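Local coordinates for protein PipY (Synechococcus elongatus, PDB 5NLC) that binds the cofactor pyridoxal 5'-phosphate and probably takes part in keeping its cellular level balanced, at residues Glu35-Gly40 and Leu62-Trp67; Ala23-His28 and Ile53-Glu58; Ser196-Ala201 and Thr207-Gly212. All coordinates share one frame; numbering follows the deposited sequence.

Overall arrangement
The three contacts belong to one modified TIM barrel, the fold type III architecture of pyridoxal phosphate proteins, and all reach its parallel sheet. Contacts 1 and 2 interlock along the chain, their segments alternating, with centres about 12 Å apart; Trp67 of one packs on Ser25 and Gln56 of the other. Contact 3 comes later in sequence, its centre about 20 Å from either, yet Val24 N probably donates a hydrogen bond to Val211 O, joining contacts 2 and 3 through neighbouring strands. These two hold the predicted cofactor lysine, Lys26, and the cofactor-binding Arg210 and Gly212, whereas contact 1 is a surface contact away from them, joining helix 30-38 to the loop before strand 66-69.

Contact 1 (Glu35-Gly40 and Leu62-Trp67); sequences EAYAAG and LPDLTW
Tyr37 leaves helix 30-38 with its CG on the far side of CA from the backbone N (chi1 -171°), which carries the ring over to Leu62, while Asp64, its CG between the backbone N and the carbonyl carbon, turns its carboxylate to the phenol. The Leu62 side chain runs past the ring in the opposite direction and lays a methyl on it: CD2 stands 3.9 Å from the centroid of the Tyr37 ring, only 11° off the ring normal, a CH-pi contact over the face. Leu62 CD1 lies 3.9 Å from Tyr37 CD2. A branched leucine suits this place because its two methyls spread over a flat surface.

At the far end of the ring, Tyr37 OH donates to Asp64 OD1 in a hydrogen bond of 2.4 Å, a length so short that it is doubtful and no sign of extra strength. The acceptor lies at the ring edge, in its plane; ring and carboxylate planes stand 64° apart. Pro63 CD comes within 3.3 Å of Tyr37 OH. A tyrosine thus supplies both an apolar face for Leu62 and a polar end for Asp64.

Arg42 forms a salt bridge with Asp64 OD2 that probably helps to fix the carboxylate, while the same guanidinium lies against the Tyr37 ring in a cation-pi contact. In the Schellman motif after the helix, Gly40, with its positive phi, donates to Tyr37 O. Here an outer helix end is fastened to the loop before strand 66-69, at the N-terminal ends of the TIM-type barrel strands, where Pro63 binds calcium in this protein, though none is bound here.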
ATOM      1  N   GLU A  35      14.218   5.186 -15.813  1.00 16.41           N
ATOM      2  CA  GLU A  35      13.419   5.894 -16.816  1.00 17.42           C
ATOM      3  C   GLU A  35      12.135   6.553 -16.223  1.00 17.39           C
ATOM      4  O   GLU A  35      11.810   7.711 -16.565  1.00 17.41           O
ATOM      5  CB  GLU A  35      13.132   5.009 -18.046  1.00 18.54           C
ATOM      6  CG  GLU A  35      12.476   5.690 -19.220  1.00 20.12           C
ATOM      7  CD  GLU A  35      12.275   4.794 -20.447  1.00 21.18           C
ATOM      8  OE1 GLU A  35      12.923   3.695 -20.579  1.00 22.19           O
ATOM      9  OE2 GLU A  35      11.452   5.178 -21.307  1.00 23.64           O
ATOM     10  N   ALA A  36      11.421   5.809 -15.380  1.00 16.73           N
ATOM     11  CA  ALA A  36      10.258   6.335 -14.718  1.00 16.98           C
ATOM     12  C   ALA A  36      10.556   7.473 -13.810  1.00 16.71           C
ATOM     13  O   ALA A  36       9.808   8.455 -13.780  1.00 16.84           O
ATOM     14  CB  ALA A  36       9.500   5.248 -13.984  1.00 17.20           C
ATOM     15  N   TYR A  37      11.639   7.366 -13.070  1.00 16.99           N
ATOM     16  CA  TYR A  37      12.115   8.448 -12.212  1.00 18.00           C
ATOM     17  C   TYR A  37      12.400   9.742 -12.996  1.00 19.05           C
ATOM     18  O   TYR A  37      11.986  10.851 -12.608  1.00 18.55           O
ATOM     19  CB  TYR A  37      13.296   7.960 -11.389  1.00 18.98           C
ATOM     20  CG  TYR A  37      13.734   8.928 -10.308  1.00 19.71           C
ATOM     21  CD1 TYR A  37      14.526  10.022 -10.633  1.00 21.25           C
ATOM     22  CD2 TYR A  37      13.373   8.740  -8.995  1.00 20.39           C
ATOM     23  CE1 TYR A  37      14.944  10.934  -9.665  1.00 22.89           C
ATOM     24  CE2 TYR A  37      13.819   9.646  -7.992  1.00 22.05           C
ATOM     25  CZ  TYR A  37      14.579  10.720  -8.356  1.00 22.66           C
ATOM     26  OH  TYR A  37      14.989  11.652  -7.443  1.00 26.50           O
ATOM     27  N   ALA A  38      13.030   9.595 -14.145  1.00 18.64           N
ATOM     28  CA  ALA A  38      13.327  10.750 -14.968  1.00 19.94           C
ATOM     29  C   ALA A  38      12.069  11.401 -15.449  1.00 20.05           C
ATOM     30  O   ALA A  38      12.051  12.570 -15.654  1.00 21.60           O
ATOM     31  CB  ALA A  38      14.160  10.298 -16.170  1.00 19.87           C
ATOM     32  N   ALA A  39      11.019  10.628 -15.641  1.00 19.81           N
ATOM     33  CA  ALA A  39       9.725  11.190 -16.052  1.00 20.52           C
ATOM     34  C   ALA A  39       8.933  11.785 -14.900  1.00 21.14           C
ATOM     35  O   ALA A  39       7.903  12.376 -15.164  1.00 21.90           O
ATOM     36  CB  ALA A  39       8.877  10.119 -16.714  1.00 19.97           C
ATOM     37  N   GLY A  40       9.396  11.646 -13.667  1.00 20.38           N
ATOM     38  CA  GLY A  40       8.778  12.290 -12.510  1.00 21.34           C
ATOM     39  C   GLY A  40       8.222  11.285 -11.468  1.00 21.14           C
ATOM     40  O   GLY A  40       7.706  11.710 -10.420  1.00 20.67           O
ATOM     41  N   LEU A  62      19.287   7.642  -5.704  1.00 28.33           N
ATOM     42  CA  LEU A  62      18.062   8.454  -5.902  1.00 28.80           C
ATOM     43  C   LEU A  62      17.537   8.866  -4.531  1.00 31.96           C
ATOM     44  O   LEU A  62      17.188   8.002  -3.734  1.00 31.76           O
ATOM     45  CB  LEU A  62      16.987   7.673  -6.700  1.00 27.09           C
ATOM     46  CG  LEU A  62      17.461   7.196  -8.110  1.00 27.36           C
ATOM     47  CD1 LEU A  62      16.429   6.260  -8.742  1.00 26.86           C
ATOM     48  CD2 LEU A  62      17.719   8.306  -9.093  1.00 27.43           C
ATOM     49  N   PRO A  63      17.493  10.171  -4.252  1.00 34.94           N
ATOM     50  CA  PRO A  63      17.309  10.593  -2.838  1.00 37.28           C
ATOM     51  C   PRO A  63      15.838  10.444  -2.272  1.00 35.36           C
ATOM     52  O   PRO A  63      15.657  10.236  -1.063  1.00 39.37           O
ATOM     53  CB  PRO A  63      17.734  12.071  -2.895  1.00 38.43           C
ATOM     54  CG  PRO A  63      17.175  12.498  -4.232  1.00 39.55           C
ATOM     55  CD  PRO A  63      17.386  11.319  -5.170  1.00 37.54           C
ATOM     56  N   ASP A  64      14.844  10.513  -3.143  1.00 33.77           N
ATOM     57  CA  ASP A  64      13.425  10.652  -2.784  1.00 32.33           C
ATOM     58  C   ASP A  64      12.542   9.595  -3.470  1.00 29.27           C
ATOM     59  O   ASP A  64      11.434   9.839  -3.869  1.00 28.36           O
ATOM     60  CB  ASP A  64      13.032  12.000  -3.223  1.00 34.62           C
ATOM     61  CG  ASP A  64      13.427  12.259  -4.628  1.00 37.57           C
ATOM     62  OD1 ASP A  64      14.199  11.399  -5.234  1.00 36.39           O
ATOM     63  OD2 ASP A  64      12.957  13.303  -5.124  1.00 40.54           O
ATOM     64  N   LEU A  65      13.115   8.427  -3.674  1.00 27.92           N
ATOM     65  CA  LEU A  65      12.414   7.285  -4.155  1.00 27.08           C
ATOM     66  C   LEU A  65      11.744   6.690  -2.905  1.00 24.48           C
ATOM     67  O   LEU A  65      12.417   6.432  -1.923  1.00 24.02           O
ATOM     68  CB  LEU A  65      13.436   6.333  -4.824  1.00 29.84           C
ATOM     69  CG  LEU A  65      12.875   5.354  -5.854  1.00 31.33           C
ATOM     70  CD1 LEU A  65      14.040   4.544  -6.385  1.00 34.53           C
ATOM     71  CD2 LEU A  65      11.901   4.395  -5.175  1.00 31.83           C
ATOM     72  N   THR A  66      10.431   6.519  -2.929  1.00 21.40           N
ATOM     73  CA  THR A  66       9.706   5.903  -1.873  1.00 19.76           C
ATOM     74  C   THR A  66       9.272   4.467  -2.267  1.00 18.87           C
ATOM     75  O   THR A  66       8.621   4.295  -3.312  1.00 17.50           O
ATOM     76  CB  THR A  66       8.490   6.756  -1.546  1.00 20.13           C
ATOM     77  OG1 THR A  66       8.919   8.032  -1.130  1.00 20.06           O
ATOM     78  CG2 THR A  66       7.658   6.184  -0.463  1.00 19.89           C
ATOM     79  N   TRP A  67       9.704   3.454  -1.467  1.00 17.98           N
ATOM     80  CA  TRP A  67       9.388   2.066  -1.722  1.00 18.20           C
ATOM     81  C   TRP A  67       8.194   1.589  -0.869  1.00 17.25           C
ATOM     82  O   TRP A  67       8.182   1.780   0.377  1.00 17.00           O
ATOM     83  CB  TRP A  67      10.566   1.183  -1.359  1.00 19.13           C
ATOM     84  CG  TRP A  67      11.721   1.296  -2.362  1.00 21.02           C
ATOM     85  CD1 TRP A  67      12.870   2.034  -2.236  1.00 22.94           C
ATOM     86  CD2 TRP A  67      11.767   0.706  -3.625  1.00 22.41           C
ATOM     87  NE1 TRP A  67      13.640   1.906  -3.367  1.00 24.10           N
ATOM     88  CE2 TRP A  67      12.994   1.070  -4.229  1.00 23.81           C
ATOM     89  CE3 TRP A  67      10.892  -0.131  -4.332  1.00 22.50           C
ATOM     90  CZ2 TRP A  67      13.375   0.604  -5.527  1.00 25.11           C
ATOM     91  CZ3 TRP A  67      11.320  -0.612  -5.620  1.00 24.46           C
ATOM     92  CH2 TRP A  67      12.498  -0.197  -6.201  1.00 23.82           C
TER

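Contact 2 (Ala23-His28 and Ile53-Glu58); sequences AVSKNH and IAKQAE
Lys55, which loses more surface here than any other residue of the two segments, stretches from helix 49-56 to the turn carrying His28 and Ser25. The chain bends at chi3 (-82°), which carries the ammonium in among backbone carbonyls. Lys55 NZ donates to His28 O at 2.9 Å; the C=O...N angle is 147° and the donor is tilted 28° from the carbonyl plane. Ser25 O lies equally near, 2.9 Å from Lys55 NZ, and accepts the backbone N-H of His28, closing the type I turn from Ser25 to His28.

A water extends the grip to the next carbonyl. It accepts from Lys55 NZ at 3.0 Å and donates to Lys26 O. A long, positively charged side chain suits this place, since it can span the gap from the helix and serve several oxygens at once. Its charge is met by Glu46 OE2 in a salt bridge, and the same carboxylate oxygen is hydrogen-bonded to Ser25 OG. A methionine in place of Lys55 would probably leave Glu46 without this countercharge and His28 O without this donor, so that the turn would be less firmly held.

The turn carries Lys26, the predicted site of cofactor attachment, whose CB points away from Lys55 and whose side chain comes within about 3 Å of that of Asn47, which binds the cofactor. The turn follows strand 20-24 directly, helix 49-56 meets it through Lys55, and Ile33 of helix 30-38 touches both Ser25 and Lys55.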
ATOM      1  N   ALA A  23       3.944   3.022  -8.822  1.00 15.76           N
ATOM      2  CA  ALA A  23       4.364   2.255  -9.960  1.00 16.22           C
ATOM      3  C   ALA A  23       4.832   0.864  -9.512  1.00 16.42           C
ATOM      4  O   ALA A  23       5.815   0.721  -8.790  1.00 16.40           O
ATOM      5  CB  ALA A  23       5.451   2.952 -10.740  1.00 15.92           C
ATOM      6  N   VAL A  24       4.083  -0.143  -9.891  1.00 17.28           N
ATOM      7  CA  VAL A  24       4.359  -1.529  -9.518  1.00 18.56           C
ATOM      8  C   VAL A  24       5.461  -2.057 -10.442  1.00 19.45           C
ATOM      9  O   VAL A  24       5.215  -2.283 -11.624  1.00 18.33           O
ATOM     10  CB  VAL A  24       3.121  -2.428  -9.545  1.00 20.01           C
ATOM     11  CG1 VAL A  24       3.527  -3.854  -9.174  1.00 21.27           C
ATOM     12  CG2 VAL A  24       2.040  -1.890  -8.627  1.00 20.35           C
ATOM     13  N   SER A  25       6.663  -2.180  -9.890  1.00 19.50           N
ATOM     14  CA  SER A  25       7.882  -2.446 -10.675  1.00 21.07           C
ATOM     15  C   SER A  25       8.197  -3.949 -10.692  1.00 23.31           C
ATOM     16  O   SER A  25       9.217  -4.345 -11.176  1.00 22.66           O
ATOM     17  CB  SER A  25       9.082  -1.665 -10.091  1.00 20.51           C
ATOM     18  OG  SER A  25       9.245  -1.893  -8.681  1.00 20.82           O
ATOM     19  N   LYS A  26       7.284  -4.760 -10.176  1.00 25.40           N
ATOM     20  CA  LYS A  26       7.456  -6.206 -10.028  1.00 30.48           C
ATOM     21  C   LYS A  26       8.103  -6.935 -11.156  1.00 33.65           C
ATOM     22  O   LYS A  26       8.996  -7.764 -10.894  1.00 38.12           O
ATOM     23  CB  LYS A  26       6.108  -6.881  -9.713  1.00 32.86           C
ATOM     24  CG  LYS A  26       6.009  -8.371  -9.980  1.00 37.05           C
ATOM     25  CD  LYS A  26       4.656  -8.891  -9.503  1.00 39.54           C
ATOM     26  CE  LYS A  26       3.477  -8.348 -10.337  1.00 41.61           C
ATOM     27  NZ  LYS A  26       2.356  -7.731  -9.516  1.00 42.43           N
ATOM     28  N   ASN A  27       7.697  -6.726 -12.392  1.00 33.70           N
ATOM     29  CA  ASN A  27       8.427  -7.473 -13.474  1.00 35.15           C
ATOM     30  C   ASN A  27       9.363  -6.615 -14.317  1.00 32.92           C
ATOM     31  O   ASN A  27       9.630  -6.921 -15.488  1.00 33.81           O
ATOM     32  CB  ASN A  27       7.425  -8.160 -14.402  1.00 39.25           C
ATOM     33  CG  ASN A  27       6.600  -9.207 -13.696  1.00 42.10           C
ATOM     34  OD1 ASN A  27       7.149 -10.242 -13.289  1.00 44.55           O
ATOM     35  ND2 ASN A  27       5.272  -8.979 -13.594  1.00 41.75           N
ATOM     36  N   HIS A  28       9.902  -5.563 -13.733  1.00 28.44           N
ATOM     37  CA  HIS A  28      10.619  -4.603 -14.473  1.00 26.79           C
ATOM     38  C   HIS A  28      11.954  -4.298 -13.852  1.00 25.05           C
ATOM     39  O   HIS A  28      12.048  -4.152 -12.647  1.00 25.94           O
ATOM     40  CB  HIS A  28       9.809  -3.306 -14.620  1.00 26.46           C
ATOM     41  CG  HIS A  28       8.616  -3.474 -15.506  1.00 27.95           C
ATOM     42  ND1 HIS A  28       8.717  -3.494 -16.873  1.00 29.54           N
ATOM     43  CD2 HIS A  28       7.336  -3.776 -15.215  1.00 28.42           C
ATOM     44  CE1 HIS A  28       7.526  -3.755 -17.391  1.00 30.84           C
ATOM     45  NE2 HIS A  28       6.668  -3.910 -16.399  1.00 29.96           N
ATOM     46  N   ILE A  53      14.552  -6.068  -2.479  1.00 35.03           N
ATOM     47  CA  ILE A  53      15.932  -5.909  -1.988  1.00 35.19           C
ATOM     48  C   ILE A  53      16.920  -6.042  -3.122  1.00 35.37           C
ATOM     49  O   ILE A  53      17.818  -5.195  -3.289  1.00 34.88           O
ATOM     50  CB  ILE A  53      16.290  -6.979  -0.927  1.00 36.86           C
ATOM     51  CG1 ILE A  53      15.535  -6.714   0.363  1.00 37.08           C
ATOM     52  CG2 ILE A  53      17.790  -7.035  -0.604  1.00 38.51           C
ATOM     53  CD1 ILE A  53      15.582  -7.888   1.317  1.00 37.94           C
ATOM     54  N   ALA A  54      16.749  -7.087  -3.928  1.00 35.50           N
ATOM     55  CA  ALA A  54      17.687  -7.343  -5.010  1.00 38.67           C
ATOM     56  C   ALA A  54      17.841  -6.111  -5.910  1.00 38.75           C
ATOM     57  O   ALA A  54      18.934  -5.763  -6.322  1.00 42.58           O
ATOM     58  CB  ALA A  54      17.253  -8.553  -5.833  1.00 39.25           C
ATOM     59  N   LYS A  55      16.752  -5.408  -6.137  1.00 35.64           N
ATOM     60  CA  LYS A  55      16.720  -4.358  -7.128  1.00 35.16           C
ATOM     61  C   LYS A  55      17.136  -3.004  -6.545  1.00 34.01           C
ATOM     62  O   LYS A  55      17.529  -2.107  -7.286  1.00 32.15           O
ATOM     63  CB  LYS A  55      15.281  -4.245  -7.589  1.00 35.91           C
ATOM     64  CG  LYS A  55      15.117  -4.016  -9.051  1.00 36.91           C
ATOM     65  CD  LYS A  55      13.641  -3.974  -9.388  1.00 36.17           C
ATOM     66  CE  LYS A  55      13.078  -5.355  -9.535  1.00 35.84           C
ATOM     67  NZ  LYS A  55      11.684  -5.295 -10.030  1.00 33.51           N
ATOM     68  N   GLN A  56      16.988  -2.853  -5.230  1.00 31.09           N
ATOM     69  CA  GLN A  56      17.221  -1.583  -4.541  1.00 30.00           C
ATOM     70  C   GLN A  56      18.659  -1.085  -4.513  1.00 29.08           C
ATOM     71  O   GLN A  56      18.865   0.136  -4.519  1.00 25.28           O
ATOM     72  CB  GLN A  56      16.711  -1.646  -3.108  1.00 29.56           C
ATOM     73  CG  GLN A  56      15.207  -1.672  -3.039  1.00 29.39           C
ATOM     74  CD  GLN A  56      14.678  -1.731  -1.592  1.00 30.14           C
ATOM     75  OE1 GLN A  56      15.412  -2.064  -0.641  1.00 29.73           O
ATOM     76  NE2 GLN A  56      13.394  -1.435  -1.420  1.00 29.65           N
ATOM     77  N   ALA A  57      19.653  -1.998  -4.481  1.00 30.19           N
ATOM     78  CA  ALA A  57      21.045  -1.571  -4.204  1.00 31.45           C
ATOM     79  C   ALA A  57      21.621  -0.572  -5.196  1.00 29.93           C
ATOM     80  O   ALA A  57      22.203   0.437  -4.785  1.00 29.17           O
ATOM     81  CB  ALA A  57      21.992  -2.746  -4.056  1.00 33.73           C
ATOM     82  N   GLU A  58      21.400  -0.770  -6.486  1.00 29.47           N
ATOM     83  CA  GLU A  58      21.913   0.203  -7.482  1.00 29.40           C
ATOM     84  C   GLU A  58      21.215   1.565  -7.485  1.00 27.07           C
ATOM     85  O   GLU A  58      21.753   2.560  -8.010  1.00 26.77           O
ATOM     86  CB  GLU A  58      21.829  -0.344  -8.905  1.00 30.99           C
ATOM     87  CG  GLU A  58      22.910  -1.372  -9.233  1.00 32.76           C
ATOM     88  CD  GLU A  58      22.611  -2.763  -8.636  1.00 35.17           C
ATOM     89  OE1 GLU A  58      21.492  -2.991  -8.126  1.00 38.15           O
ATOM     90  OE2 GLU A  58      23.493  -3.649  -8.651  1.00 40.46           O
TER
HETATM   91  O   HOH W   1      10.574  -7.799  -8.929  1.00 38.93           O

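Contact 3 (Ser196-Ala201 and Thr207-Gly212); sequences SDWPLA and TWIRVG
Pro199 CD lies over one face of the Trp198 indole, 3.3 Å above the plane and off centre; on the opposite side Ile209 CD1 stands 3.5 Å above the plane, obliquely placed beyond the CG-CD2-CE3 side. This is helix-on-strand packing of a TIM-type barrel: helix 198-203 lies against strand 208-211, the last strand in the chain.

The isoleucine methyl thus meets the indole at a slant, with Ile209 CD1 3.9 Å from CD2 of Trp198, and the two side chains cross. Ile209 has chi1 at 62°, which turns CG1 and its terminal methyl to the ring and leaves CG2 near Trp198 CB, at 4.1 Å. Val211, two residues along the strand, meets the pyrrole part: its CG1 is 3.7 Å from Trp198 CD1.

Beta-branched residues suit the strand here, presenting compact methyl groups to a broad flat ring. Tryptophan suits the helix start because its width lets it meet both of them, and Leu11 and Gln14 of helix 4-14 also touch it. Trp198, Ile209 and Val211 are all buried, and no hydrogen bond joins the two segments.

Arg210, between Ile209 and Val211, packs on Val24 of the neighbouring strand; it and Gly212 bind pyridoxal 5'-phosphate, which is absent from this structure. The same strand thus packs on Trp198 through Ile209 and Val211 and carries the cofactor-binding Arg210, with Gly212 just after it. The indole's one polar atom is also provided for: Trp198 NE1, 4.0 Å from Val211 CG1, is hydrogen-bonded to Gln214 OE1.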
ATOM      1  N   SER A 196      -6.912  -3.070 -13.080  1.00 23.82           N
ATOM      2  CA  SER A 196      -8.197  -3.043 -13.778  1.00 25.00           C
ATOM      3  C   SER A 196      -9.313  -2.284 -13.046  1.00 23.73           C
ATOM      4  O   SER A 196     -10.319  -2.026 -13.632  1.00 24.92           O
ATOM      5  CB  SER A 196      -8.664  -4.456 -13.993  1.00 26.73           C
ATOM      6  OG  SER A 196      -8.536  -5.176 -12.791  1.00 28.04           O
ATOM      7  N   ASP A 197      -9.147  -1.963 -11.765  1.00 20.37           N
ATOM      8  CA  ASP A 197     -10.240  -1.353 -11.029  1.00 19.41           C
ATOM      9  C   ASP A 197      -9.924  -0.003 -10.413  1.00 18.01           C
ATOM     10  O   ASP A 197     -10.794   0.578  -9.706  1.00 17.04           O
ATOM     11  CB  ASP A 197     -10.844  -2.316 -10.029  1.00 19.29           C
ATOM     12  CG  ASP A 197      -9.947  -2.629  -8.851  1.00 18.54           C
ATOM     13  OD1 ASP A 197      -8.956  -1.877  -8.628  1.00 18.40           O
ATOM     14  OD2 ASP A 197     -10.310  -3.593  -8.093  1.00 18.59           O
ATOM     15  N   TRP A 198      -8.765   0.571 -10.734  1.00 17.45           N
ATOM     16  CA  TRP A 198      -8.393   1.848 -10.092  1.00 17.77           C
ATOM     17  C   TRP A 198      -9.362   3.029 -10.402  1.00 17.12           C
ATOM     18  O   TRP A 198      -9.533   3.861  -9.572  1.00 15.69           O
ATOM     19  CB  TRP A 198      -6.915   2.269 -10.327  1.00 19.47           C
ATOM     20  CG  TRP A 198      -6.572   2.631 -11.743  1.00 21.27           C
ATOM     21  CD1 TRP A 198      -5.902   1.845 -12.660  1.00 24.25           C
ATOM     22  CD2 TRP A 198      -6.818   3.857 -12.387  1.00 23.40           C
ATOM     23  NE1 TRP A 198      -5.756   2.496 -13.848  1.00 25.68           N
ATOM     24  CE2 TRP A 198      -6.339   3.729 -13.732  1.00 26.20           C
ATOM     25  CE3 TRP A 198      -7.469   5.035 -12.014  1.00 23.99           C
ATOM     26  CZ2 TRP A 198      -6.416   4.771 -14.645  1.00 27.28           C
ATOM     27  CZ3 TRP A 198      -7.539   6.073 -12.931  1.00 26.18           C
ATOM     28  CH2 TRP A 198      -7.062   5.919 -14.250  1.00 27.71           C
ATOM     29  N   PRO A 199      -9.989   3.074 -11.582  1.00 17.17           N
ATOM     30  CA  PRO A 199     -10.962   4.190 -11.743  1.00 17.64           C
ATOM     31  C   PRO A 199     -12.122   4.102 -10.721  1.00 17.43           C
ATOM     32  O   PRO A 199     -12.585   5.120 -10.218  1.00 17.82           O
ATOM     33  CB  PRO A 199     -11.423   4.041 -13.196  1.00 18.86           C
ATOM     34  CG  PRO A 199     -10.269   3.327 -13.882  1.00 18.97           C
ATOM     35  CD  PRO A 199      -9.768   2.359 -12.851  1.00 18.35           C
ATOM     36  N   LEU A 200     -12.574   2.901 -10.379  1.00 17.38           N
ATOM     37  CA  LEU A 200     -13.647   2.751  -9.372  1.00 17.54           C
ATOM     38  C   LEU A 200     -13.111   3.207  -8.009  1.00 17.37           C
ATOM     39  O   LEU A 200     -13.833   3.864  -7.217  1.00 17.58           O
ATOM     40  CB  LEU A 200     -14.130   1.332  -9.258  1.00 17.47           C
ATOM     41  CG  LEU A 200     -14.730   0.712 -10.517  1.00 18.54           C
ATOM     42  CD1 LEU A 200     -15.108  -0.737 -10.232  1.00 18.74           C
ATOM     43  CD2 LEU A 200     -15.895   1.481 -11.047  1.00 19.55           C
ATOM     44  N   ALA A 201     -11.834   2.885  -7.756  1.00 17.06           N
ATOM     45  CA  ALA A 201     -11.201   3.212  -6.469  1.00 16.34           C
ATOM     46  C   ALA A 201     -11.077   4.706  -6.301  1.00 16.77           C
ATOM     47  O   ALA A 201     -11.467   5.248  -5.255  1.00 16.69           O
ATOM     48  CB  ALA A 201      -9.853   2.545  -6.387  1.00 16.87           C
ATOM     49  N   THR A 207      -6.559   7.085  -2.054  1.00 16.55           N
ATOM     50  CA  THR A 207      -5.419   7.982  -2.080  1.00 17.74           C
ATOM     51  C   THR A 207      -4.145   7.345  -2.669  1.00 18.57           C
ATOM     52  O   THR A 207      -3.220   8.075  -3.022  1.00 20.74           O
ATOM     53  CB  THR A 207      -5.123   8.534  -0.693  1.00 18.99           C
ATOM     54  OG1 THR A 207      -4.781   7.462   0.195  1.00 18.54           O
ATOM     55  CG2 THR A 207      -6.376   9.380  -0.127  1.00 19.72           C
ATOM     56  N   TRP A 208      -4.045   6.025  -2.691  1.00 17.76           N
ATOM     57  CA  TRP A 208      -2.904   5.336  -3.273  1.00 18.32           C
ATOM     58  C   TRP A 208      -3.476   4.320  -4.234  1.00 17.40           C
ATOM     59  O   TRP A 208      -4.234   3.485  -3.777  1.00 17.84           O
ATOM     60  CB  TRP A 208      -2.123   4.535  -2.221  1.00 18.69           C
ATOM     61  CG  TRP A 208      -1.338   5.301  -1.231  1.00 20.12           C
ATOM     62  CD1 TRP A 208      -1.567   5.314   0.112  1.00 21.96           C
ATOM     63  CD2 TRP A 208      -0.091   6.020  -1.430  1.00 20.76           C
ATOM     64  NE1 TRP A 208      -0.554   5.991   0.762  1.00 23.80           N
ATOM     65  CE2 TRP A 208       0.332   6.488  -0.161  1.00 22.44           C
ATOM     66  CE3 TRP A 208       0.681   6.333  -2.531  1.00 21.45           C
ATOM     67  CZ2 TRP A 208       1.479   7.277   0.002  1.00 23.43           C
ATOM     68  CZ3 TRP A 208       1.870   7.102  -2.365  1.00 21.37           C
ATOM     69  CH2 TRP A 208       2.220   7.591  -1.126  1.00 22.87           C
ATOM     70  N   ILE A 209      -3.133   4.380  -5.525  1.00 17.36           N
ATOM     71  CA  ILE A 209      -3.463   3.323  -6.449  1.00 17.81           C
ATOM     72  C   ILE A 209      -2.192   2.621  -6.971  1.00 18.22           C
ATOM     73  O   ILE A 209      -1.114   3.192  -6.922  1.00 18.79           O
ATOM     74  CB  ILE A 209      -4.325   3.805  -7.641  1.00 18.11           C
ATOM     75  CG1 ILE A 209      -3.587   4.847  -8.488  1.00 18.67           C
ATOM     76  CG2 ILE A 209      -5.624   4.390  -7.098  1.00 18.90           C
ATOM     77  CD1 ILE A 209      -4.284   5.215  -9.756  1.00 19.21           C
ATOM     78  N   ARG A 210      -2.362   1.438  -7.515  1.00 19.08           N
ATOM     79  CA  ARG A 210      -1.246   0.522  -7.890  1.00 20.38           C
ATOM     80  C   ARG A 210      -1.345   0.212  -9.345  1.00 20.89           C
ATOM     81  O   ARG A 210      -2.282  -0.481  -9.748  1.00 20.34           O
ATOM     82  CB  ARG A 210      -1.317  -0.862  -7.151  1.00 22.00           C
ATOM     83  CG  ARG A 210      -1.474  -0.770  -5.701  1.00 23.69           C
ATOM     84  CD  ARG A 210      -1.507  -2.092  -4.911  1.00 24.61           C
ATOM     85  NE  ARG A 210      -2.616  -3.024  -5.130  1.00 24.20           N
ATOM     86  CZ  ARG A 210      -3.853  -2.855  -4.677  1.00 25.11           C
ATOM     87  NH1 ARG A 210      -4.214  -1.735  -4.040  1.00 26.72           N
ATOM     88  NH2 ARG A 210      -4.745  -3.808  -4.867  1.00 26.24           N
ATOM     89  N   VAL A 211      -0.384   0.659 -10.149  1.00 21.05           N
ATOM     90  CA  VAL A 211      -0.436   0.403 -11.581  1.00 22.91           C
ATOM     91  C   VAL A 211       0.920  -0.081 -12.084  1.00 23.27           C
ATOM     92  O   VAL A 211       1.940   0.385 -11.613  1.00 22.11           O
ATOM     93  CB  VAL A 211      -0.850   1.679 -12.341  1.00 26.04           C
ATOM     94  CG1 VAL A 211      -2.262   2.107 -11.983  1.00 25.71           C
ATOM     95  CG2 VAL A 211       0.061   2.827 -11.941  1.00 28.20           C
ATOM     96  N   GLY A 212       0.899  -1.044 -13.003  1.00 23.23           N
ATOM     97  CA  GLY A 212       2.103  -1.747 -13.398  1.00 24.74           C
ATOM     98  C   GLY A 212       2.349  -1.530 -14.875  1.00 26.84           C
ATOM     99  O   GLY A 212       2.968  -0.559 -15.289  1.00 24.20           O
TER